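Local coordinates for protein homoprotocatechuate 2,3-dioxygenase (PDB 4Z6M) that catalyses the iron(II)-dependent extradiol ring cleavage of the catechol homoprotocatechuate, using dioxygen to open the aromatic ring next to, not between, its two hydroxyl-bearing carbons, at residues A92-L97 with E171-R176; R54-F59 with D143-G148. The protein carries 1 engineered substitution. All coordinates share one frame; numbering follows the deposited sequence. Where two conformers were deposited one is given.

Contact 1. Residues A92-L97 with E171-R176; sequences AYYQEL and EDLGFR
Two helices from the two glyoxalase-family regions of the chain meet at their C-terminal ends, where Y93 and Y94 of helix 84-96 reach D172 and L173, in the last turn of helix 163-172 and just after it. The backbones are well separated, the nearest CA atoms (Y93 and L173) lying 8.9 Å apart, and tyrosine suits this spacing because its long, stiff ring carries the hydroxyl across the gap. L173 answers with both branches. Its CD1 methyl lies 3.8 Å from CE2 of Y93 and also faces the hydroxyl end of Y94, while CD2 comes within 3.3 Å of Y94 OH, the Y94 and L173 side chains crossing at about a right angle. The ring of Y93 swings away from the backbone N (chi1 -169°), which carries it across to the last helical turn, where Y93 OH rests 3.4 Å from CB of D172. In Y94, CG lies anti to the carbonyl carbon (chi1 -79°), which turns the hydroxyl end toward L173. CD2 of Y93 sits above one face of the Y94 ring, toward the rim. The polar end of Y94 is satisfied by a hydrogen bond to the hydroxyl of Y169, and the carboxylate of D172 by a salt bridge to K168. G174 is the first residue to leave helical backbone angles, in a Schellman motif; its positive phi of 112° is easily reached by glycine, and its N bonds back to E171 O over 2.9 Å. From there the chain enters strand 176-182, while L173 leans on I15 of strand 15-25 and Y93 packs against P8 of the N-terminal arm.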
ATOM      1  N   ALA A  92     -19.879  39.387  15.661  1.00 16.02           N
ATOM      2  CA  ALA A  92     -19.991  40.721  15.055  1.00 15.77           C
ATOM      3  C   ALA A  92     -20.147  40.645  13.537  1.00 15.34           C
ATOM      4  O   ALA A  92     -20.908  41.401  12.942  1.00 16.19           O
ATOM      5  CB  ALA A  92     -18.774  41.580  15.404  1.00 17.37           C
ATOM      6  N   TYR A  93     -19.426  39.721  12.924  1.00 14.65           N
ATOM      7  CA  TYR A  93     -19.448  39.560  11.472  1.00 14.32           C
ATOM      8  C   TYR A  93     -20.834  39.120  10.998  1.00 13.83           C
ATOM      9  O   TYR A  93     -21.425  39.734  10.099  1.00 15.70           O
ATOM     10  CB  TYR A  93     -18.386  38.547  11.076  1.00 13.19           C
ATOM     11  CG  TYR A  93     -18.091  38.438   9.600  1.00 12.87           C
ATOM     12  CD1 TYR A  93     -17.107  39.227   9.022  1.00 14.24           C
ATOM     13  CD2 TYR A  93     -18.713  37.477   8.806  1.00 12.84           C
ATOM     14  CE1 TYR A  93     -16.769  39.104   7.688  1.00 13.31           C
ATOM     15  CE2 TYR A  93     -18.403  37.370   7.455  1.00 12.74           C
ATOM     16  CZ  TYR A  93     -17.420  38.169   6.909  1.00 12.84           C
ATOM     17  OH  TYR A  93     -17.078  38.054   5.581  1.00 14.31           O
ATOM     18  N   TYR A  94     -21.381  38.089  11.629  1.00 14.49           N
ATOM     19  CA  TYR A  94     -22.680  37.581  11.228  1.00 13.29           C
ATOM     20  C   TYR A  94     -23.836  38.510  11.620  1.00 16.12           C
ATOM     21  O   TYR A  94     -24.833  38.571  10.911  1.00 17.17           O
ATOM     22  CB  TYR A  94     -22.895  36.152  11.727  1.00 13.30           C
ATOM     23  CG  TYR A  94     -22.171  35.145  10.835  1.00 13.31           C
ATOM     24  CD1 TYR A  94     -22.743  34.728   9.639  1.00 13.82           C
ATOM     25  CD2 TYR A  94     -20.888  34.687  11.144  1.00 13.03           C
ATOM     26  CE1 TYR A  94     -22.085  33.844   8.803  1.00 11.93           C
ATOM     27  CE2 TYR A  94     -20.228  33.807  10.315  1.00 12.95           C
ATOM     28  CZ  TYR A  94     -20.828  33.382   9.160  1.00 12.32           C
ATOM     29  OH  TYR A  94     -20.144  32.497   8.365  1.00 13.03           O
ATOM     30  N   GLN A  95     -23.679  39.257  12.713  1.00 16.74           N
ATOM     31  CA  GLN A  95     -24.666  40.279  13.052  1.00 16.82           C
ATOM     32  C   GLN A  95     -24.679  41.379  11.995  1.00 17.41           C
ATOM     33  O   GLN A  95     -25.747  41.839  11.592  1.00 19.92           O
ATOM     34  CB  GLN A  95     -24.442  40.811  14.466  1.00 17.00           C
ATOM     35  CG  GLN A  95     -24.916  39.785  15.484  1.00 22.02           C
ATOM     36  CD  GLN A  95     -24.624  40.162  16.928  1.00 32.12           C
ATOM     37  OE1 GLN A  95     -23.760  41.002  17.220  1.00 41.26           O
ATOM     38  NE2 GLN A  95     -25.335  39.518  17.847  1.00 34.53           N
ATOM     39  N   GLU A  96     -23.501  41.757  11.497  1.00 17.35           N
ATOM     40  CA  GLU A  96     -23.452  42.737  10.417  1.00 18.12           C
ATOM     41  C   GLU A  96     -24.088  42.230   9.124  1.00 18.43           C
ATOM     42  O   GLU A  96     -24.724  43.006   8.404  1.00 20.57           O
ATOM     43  CB  GLU A  96     -22.038  43.238  10.166  1.00 19.36           C
ATOM     44  CG  GLU A  96     -22.034  44.400   9.179  1.00 20.87           C
ATOM     45  CD  GLU A  96     -20.681  45.018   8.942  1.00 21.67           C
ATOM     46  OE1 GLU A  96     -19.768  44.835   9.785  1.00 20.81           O
ATOM     47  OE2 GLU A  96     -20.550  45.702   7.888  1.00 23.29           O
ATOM     48  N   LEU A  97     -23.943  40.933   8.839  1.00 17.56           N
ATOM     49  CA  LEU A  97     -24.657  40.299   7.720  1.00 19.24           C
ATOM     50  C   LEU A  97     -26.167  40.137   7.908  1.00 20.12           C
ATOM     51  O   LEU A  97     -26.861  39.712   6.986  1.00 24.20           O
ATOM     52  CB  LEU A  97     -24.068  38.915   7.429  1.00 17.33           C
ATOM     53  CG  LEU A  97     -22.642  38.877   6.874  1.00 18.62           C
ATOM     54  CD1 LEU A  97     -22.109  37.450   6.854  1.00 20.26           C
ATOM     55  CD2 LEU A  97     -22.589  39.516   5.491  1.00 22.80           C
ATOM     56  N   GLU A 171     -15.425  33.524   0.358  1.00 11.67           N
ATOM     57  CA  GLU A 171     -14.158  34.223   0.182  1.00 12.08           C
ATOM     58  C   GLU A 171     -14.003  35.401   1.130  1.00 12.22           C
ATOM     59  O   GLU A 171     -12.930  35.608   1.710  1.00 13.39           O
ATOM     60  CB  GLU A 171     -13.997  34.676  -1.273  1.00 13.95           C
ATOM     61  CG  GLU A 171     -13.738  33.534  -2.237  1.00 15.64           C
ATOM     62  CD  GLU A 171     -13.700  34.005  -3.676  1.00 18.22           C
ATOM     63  OE1 GLU A 171     -14.492  34.904  -4.051  1.00 20.40           O
ATOM     64  OE2 GLU A 171     -12.863  33.496  -4.415  1.00 21.03           O
ATOM     65  N   ASP A 172     -15.079  36.159   1.307  1.00 12.27           N
ATOM     66  CA  ASP A 172     -15.044  37.289   2.240  1.00 13.20           C
ATOM     67  C   ASP A 172     -14.768  36.783   3.649  1.00 13.70           C
ATOM     68  O   ASP A 172     -14.090  37.424   4.441  1.00 15.85           O
ATOM     69  CB  ASP A 172     -16.384  38.042   2.208  1.00 15.59           C
ATOM     70  CG  ASP A 172     -16.555  38.912   0.956  1.00 16.47           C
ATOM     71  OD1 ASP A 172     -15.572  39.208   0.263  1.00 20.33           O
ATOM     72  OD2 ASP A 172     -17.702  39.317   0.688  1.00 19.48           O
ATOM     73  N   LEU A 173     -15.296  35.604   3.945  1.00 12.69           N
ATOM     74  CA  LEU A 173     -15.092  34.965   5.245  1.00 13.19           C
ATOM     75  C   LEU A 173     -13.685  34.403   5.444  1.00 13.37           C
ATOM     76  O   LEU A 173     -13.322  34.004   6.558  1.00 15.10           O
ATOM     77  CB  LEU A 173     -16.147  33.877   5.404  1.00 14.10           C
ATOM     78  CG  LEU A 173     -16.320  33.124   6.710  1.00 14.79           C
ATOM     79  CD1 LEU A 173     -16.607  34.093   7.852  1.00 15.43           C
ATOM     80  CD2 LEU A 173     -17.421  32.102   6.523  1.00 14.98           C
ATOM     81  N   GLY A 174     -12.905  34.368   4.363  1.00 12.67           N
ATOM     82  CA  GLY A 174     -11.488  34.023   4.395  1.00 12.81           C
ATOM     83  C   GLY A 174     -11.148  32.701   3.726  1.00 11.16           C
ATOM     84  O   GLY A 174      -9.970  32.340   3.628  1.00 11.37           O
ATOM     85  N   PHE A 175     -12.144  31.962   3.245  1.00  9.71           N
ATOM     86  CA  PHE A 175     -11.843  30.714   2.510  1.00 10.16           C
ATOM     87  C   PHE A 175     -11.251  31.069   1.150  1.00 10.52           C
ATOM     88  O   PHE A 175     -11.650  32.062   0.544  1.00 12.99           O
ATOM     89  CB  PHE A 175     -13.092  29.862   2.316  1.00 10.66           C
ATOM     90  CG  PHE A 175     -13.626  29.256   3.594  1.00 10.25           C
ATOM     91  CD1 PHE A 175     -14.432  29.980   4.441  1.00 11.22           C
ATOM     92  CD2 PHE A 175     -13.380  27.920   3.907  1.00  9.26           C
ATOM     93  CE1 PHE A 175     -14.925  29.411   5.611  1.00 10.42           C
ATOM     94  CE2 PHE A 175     -13.899  27.353   5.058  1.00 11.26           C
ATOM     95  CZ  PHE A 175     -14.671  28.103   5.910  1.00 11.04           C
ATOM     96  N   ARG A 176     -10.289  30.276   0.694  1.00 10.33           N
ATOM     97  CA  ARG A 176      -9.628  30.507  -0.585  1.00 10.46           C
ATOM     98  C   ARG A 176     -10.014  29.388  -1.549  1.00  9.17           C
ATOM     99  O   ARG A 176      -9.874  28.199  -1.231  1.00  9.62           O
ATOM    100  CB  ARG A 176      -8.103  30.526  -0.374  1.00 14.85           C
ATOM    101  CG  ARG A 176      -7.616  31.505   0.718  1.00 21.78           C
ATOM    102  CD  ARG A 176      -7.049  30.799   1.972  1.00 29.06           C
ATOM    103  NE  ARG A 176      -6.319  31.698   2.886  1.00 38.09           N
ATOM    104  CZ  ARG A 176      -5.790  31.347   4.070  1.00 35.89           C
ATOM    105  NH1 ARG A 176      -5.899  30.101   4.546  1.00 38.07           N
ATOM    106  NH2 ARG A 176      -5.144  32.257   4.800  1.00 42.21           N
TER

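Contact 2. Residues R54-F59 with D143-G148; sequences RSFEEF and DLYSAG
F56 and Y145 make nearly all of this contact as a T-shaped aromatic pair, with the edge of the tyrosine directed at the face of the phenylalanine. The ring centroids are 5.1 Å apart and the planes meet at 64°, so the pair is tilted away from a strict perpendicular. Y145 CD1 does the touching: it stands 3.4 Å above the plane of F56, shifted toward the rim, and is 3.5 Å from F56 CE2. At that rim Y145 CB adds a methylene contact, 4.0 Å from F56 CZ. F56 sits at the second position of a type I turn, S55 to E58; its CG lies beside the carbonyl carbon (chi1 -165°), and the ring projects from the turn toward the facing loop. Phenylalanine fits because its apolar face accepts the weakly positive hydrogens of the tyrosine edge; tyrosine suits the other side because its ring edge packs on F56 while its hydroxyl serves a polar partner. Y145 OH hydrogen-bonds ND1 of H220, whose NE2 is bonded to OE2 of E57, so a single imidazole bridges the two loops beside the stack. F56 and L144 both rest on H42 of strand 42-46, while Y145 packs on N224 of helix 222-234 and on Q227 of a neighbouring subunit. The contact therefore joins the loop between strands 50-54 and 64-68 to the one leading into strand 152-160.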
ATOM      1  N   ARG A  54     -14.490  10.547  17.427  1.00  8.04           N
ATOM      2  CA  ARG A  54     -13.314  11.191  16.892  1.00  7.85           C
ATOM      3  C   ARG A  54     -12.506  10.244  16.029  1.00  7.77           C
ATOM      4  O   ARG A  54     -12.559   9.022  16.161  1.00  7.18           O
ATOM      5  CB  ARG A  54     -12.444  11.810  17.986  1.00  8.32           C
ATOM      6  CG  ARG A  54     -11.674  10.832  18.839  1.00  7.60           C
ATOM      7  CD  ARG A  54     -10.862  11.570  19.856  1.00  8.24           C
ATOM      8  NE  ARG A  54      -9.964  10.735  20.663  1.00  8.24           N
ATOM      9  CZ  ARG A  54     -10.298  10.178  21.826  1.00  7.73           C
ATOM     10  NH1 ARG A  54     -11.555  10.219  22.287  1.00  9.61           N
ATOM     11  NH2 ARG A  54      -9.369   9.571  22.534  1.00  8.94           N
ATOM     12  N   SER A  55     -11.743  10.873  15.142  1.00  7.33           N
ATOM     13  CA  SER A  55     -10.818  10.158  14.275  1.00  7.13           C
ATOM     14  C   SER A  55      -9.530   9.782  15.016  1.00  6.87           C
ATOM     15  O   SER A  55      -9.257  10.268  16.113  1.00  7.48           O
ATOM     16  CB  SER A  55     -10.537  11.009  13.043  1.00  7.69           C
ATOM     17  OG  SER A  55      -9.870  12.184  13.380  1.00 10.25           O
ATOM     18  N   PHE A  56      -8.720   8.950  14.359  1.00  6.50           N
ATOM     19  CA  PHE A  56      -7.512   8.365  14.974  1.00  6.69           C
ATOM     20  C   PHE A  56      -6.526   9.423  15.442  1.00  7.00           C
ATOM     21  O   PHE A  56      -5.856   9.230  16.442  1.00  7.94           O
ATOM     22  CB  PHE A  56      -6.837   7.455  13.951  1.00  7.63           C
ATOM     23  CG  PHE A  56      -5.806   6.498  14.501  1.00  7.63           C
ATOM     24  CD1 PHE A  56      -6.157   5.534  15.444  1.00  7.87           C
ATOM     25  CD2 PHE A  56      -4.500   6.509  14.020  1.00  7.76           C
ATOM     26  CE1 PHE A  56      -5.217   4.635  15.907  1.00  8.05           C
ATOM     27  CE2 PHE A  56      -3.577   5.581  14.471  1.00  7.30           C
ATOM     28  CZ  PHE A  56      -3.943   4.658  15.402  1.00  7.56           C
ATOM     29  N   GLU A  57      -6.364  10.508  14.677  1.00  6.66           N
ATOM     30  CA  GLU A  57      -5.316  11.488  14.977  1.00  7.49           C
ATOM     31  C   GLU A  57      -5.810  12.751  15.688  1.00  7.61           C
ATOM     32  O   GLU A  57      -5.045  13.686  15.901  1.00  9.06           O
ATOM     33  CB  GLU A  57      -4.551  11.863  13.697  1.00  7.74           C
ATOM     34  CG  GLU A  57      -3.830  10.693  13.086  1.00  8.41           C
ATOM     35  CD  GLU A  57      -2.955  11.065  11.894  1.00 10.75           C
ATOM     36  OE1 GLU A  57      -3.164  12.166  11.334  1.00 11.88           O
ATOM     37  OE2 GLU A  57      -2.095  10.210  11.549  1.00 14.31           O
ATOM     38  N   GLU A  58      -7.090  12.784  16.044  1.00  7.60           N
ATOM     39  CA  GLU A  58      -7.661  14.000  16.626  1.00  8.00           C
ATOM     40  C   GLU A  58      -7.312  14.164  18.099  1.00  7.80           C
ATOM     41  O   GLU A  58      -7.248  13.189  18.836  1.00  9.27           O
ATOM     42  CB  GLU A  58      -9.176  13.978  16.467  1.00  7.66           C
ATOM     43  CG  GLU A  58      -9.840  15.293  16.853  1.00  7.95           C
ATOM     44  CD  GLU A  58      -9.241  16.459  16.093  1.00  8.09           C
ATOM     45  OE1 GLU A  58      -9.658  16.656  14.911  1.00  8.05           O
ATOM     46  OE2 GLU A  58      -8.361  17.172  16.643  1.00  8.38           O
ATOM     47  N   PHE A  59      -7.103  15.405  18.530  1.00  7.53           N
ATOM     48  CA  PHE A  59      -6.901  15.713  19.954  1.00  8.69           C
ATOM     49  C   PHE A  59      -8.047  16.546  20.550  1.00  8.69           C
ATOM     50  O   PHE A  59      -8.197  16.589  21.766  1.00  9.34           O
ATOM     51  CB  PHE A  59      -5.555  16.413  20.233  1.00  9.04           C
ATOM     52  CG  PHE A  59      -5.523  17.843  19.803  1.00  8.50           C
ATOM     53  CD1 PHE A  59      -5.251  18.181  18.484  1.00  8.56           C
ATOM     54  CD2 PHE A  59      -5.804  18.858  20.691  1.00  9.12           C
ATOM     55  CE1 PHE A  59      -5.282  19.499  18.083  1.00 10.13           C
ATOM     56  CE2 PHE A  59      -5.800  20.190  20.283  1.00 10.22           C
ATOM     57  CZ  PHE A  59      -5.554  20.495  18.976  1.00 10.77           C
ATOM     58  N   ASP A 143      -2.525  -0.464  18.384  1.00  7.58           N
ATOM     59  CA  ASP A 143      -3.340  -1.515  18.963  1.00  8.19           C
ATOM     60  C   ASP A 143      -4.836  -1.361  18.726  1.00  9.07           C
ATOM     61  O   ASP A 143      -5.557  -2.353  18.815  1.00 12.25           O
ATOM     62  CB  ASP A 143      -3.051  -1.654  20.463  1.00  9.22           C
ATOM     63  CG  ASP A 143      -3.246  -0.361  21.264  1.00  9.53           C
ATOM     64  OD1 ASP A 143      -2.880   0.742  20.823  1.00  9.17           O
ATOM     65  OD2 ASP A 143      -3.741  -0.465  22.393  1.00 13.43           O
ATOM     66  N   LEU A 144      -5.275  -0.157  18.359  1.00  8.72           N
ATOM     67  CA  LEU A 144      -6.667   0.143  18.019  1.00 10.06           C
ATOM     68  C   LEU A 144      -6.869   0.310  16.505  1.00 11.25           C
ATOM     69  O   LEU A 144      -7.987   0.406  16.032  1.00 18.03           O
ATOM     70  CB  LEU A 144      -7.105   1.407  18.725  1.00 10.41           C
ATOM     71  CG  LEU A 144      -6.893   1.444  20.226  1.00 10.56           C
ATOM     72  CD1 LEU A 144      -7.400   2.782  20.761  1.00 12.05           C
ATOM     73  CD2 LEU A 144      -7.604   0.272  20.893  1.00 13.26           C
ATOM     74  N   TYR A 145      -5.792   0.411  15.754  1.00  9.25           N
ATOM     75  CA  TYR A 145      -5.869   0.786  14.340  1.00  9.11           C
ATOM     76  C   TYR A 145      -6.576  -0.274  13.512  1.00  8.58           C
ATOM     77  O   TYR A 145      -6.191  -1.453  13.500  1.00 10.50           O
ATOM     78  CB  TYR A 145      -4.475   1.004  13.804  1.00  9.14           C
ATOM     79  CG  TYR A 145      -4.336   1.642  12.435  1.00  9.47           C
ATOM     80  CD1 TYR A 145      -4.375   3.002  12.309  1.00  9.47           C
ATOM     81  CD2 TYR A 145      -4.042   0.896  11.297  1.00 10.56           C
ATOM     82  CE1 TYR A 145      -4.190   3.624  11.088  1.00 10.49           C
ATOM     83  CE2 TYR A 145      -3.868   1.526  10.072  1.00 10.20           C
ATOM     84  CZ  TYR A 145      -3.936   2.886   9.985  1.00  9.44           C
ATOM     85  OH  TYR A 145      -3.742   3.535   8.759  1.00 11.06           O
ATOM     86  N   SER A 146      -7.598   0.186  12.805  0.70  8.32           N
ATOM     87  CA  SER A 146      -8.381  -0.631  11.896  0.70  8.79           C
ATOM     88  C   SER A 146      -7.743  -0.688  10.508  0.70  7.92           C
ATOM     89  O   SER A 146      -7.096   0.269  10.054  0.70  8.09           O
ATOM     90  CB  SER A 146      -9.755   0.010  11.736  0.70  9.08           C
ATOM     91  OG  SER A 146     -10.477  -0.598  10.683  0.70 10.10           O
ATOM     92  N   ALA A 147      -8.006  -1.771   9.783  1.00  8.37           N
ATOM     93  CA  ALA A 147      -7.581  -1.835   8.394  1.00  7.86           C
ATOM     94  C   ALA A 147      -8.234  -0.743   7.524  1.00  7.85           C
ATOM     95  O   ALA A 147      -7.718  -0.415   6.451  1.00  8.43           O
ATOM     96  CB  ALA A 147      -7.864  -3.229   7.845  1.00  8.11           C
ATOM     97  N   GLY A 148      -9.357  -0.194   7.991  1.00  7.43           N
ATOM     98  CA  GLY A 148     -10.037   0.919   7.334  1.00  7.59           C
ATOM     99  C   GLY A 148      -9.917   2.264   8.059  1.00  7.85           C
ATOM    100  O   GLY A 148     -10.774   3.130   7.860  1.00  8.12           O
TER

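From the N terminus the chain first supplies 54-59, on the loop after strand 50-54, then 92-97 at the end of helix 84-96. It passes the last strands of the first large sheet to 143-148, which closes contact 2, and runs through strand 152-160, carrying the iron ligand H155, to 171-176, which closes contact 1. The segments alternate, so the two closed loops cross. Contact 1 joins the two glyoxalase-family regions through helix ends, and contact 2 joins the loop after strand 50-54 to the loop before strand 152-160. Their centres are 34 Å apart and their nearest atoms about 15 Å, making them separate ties.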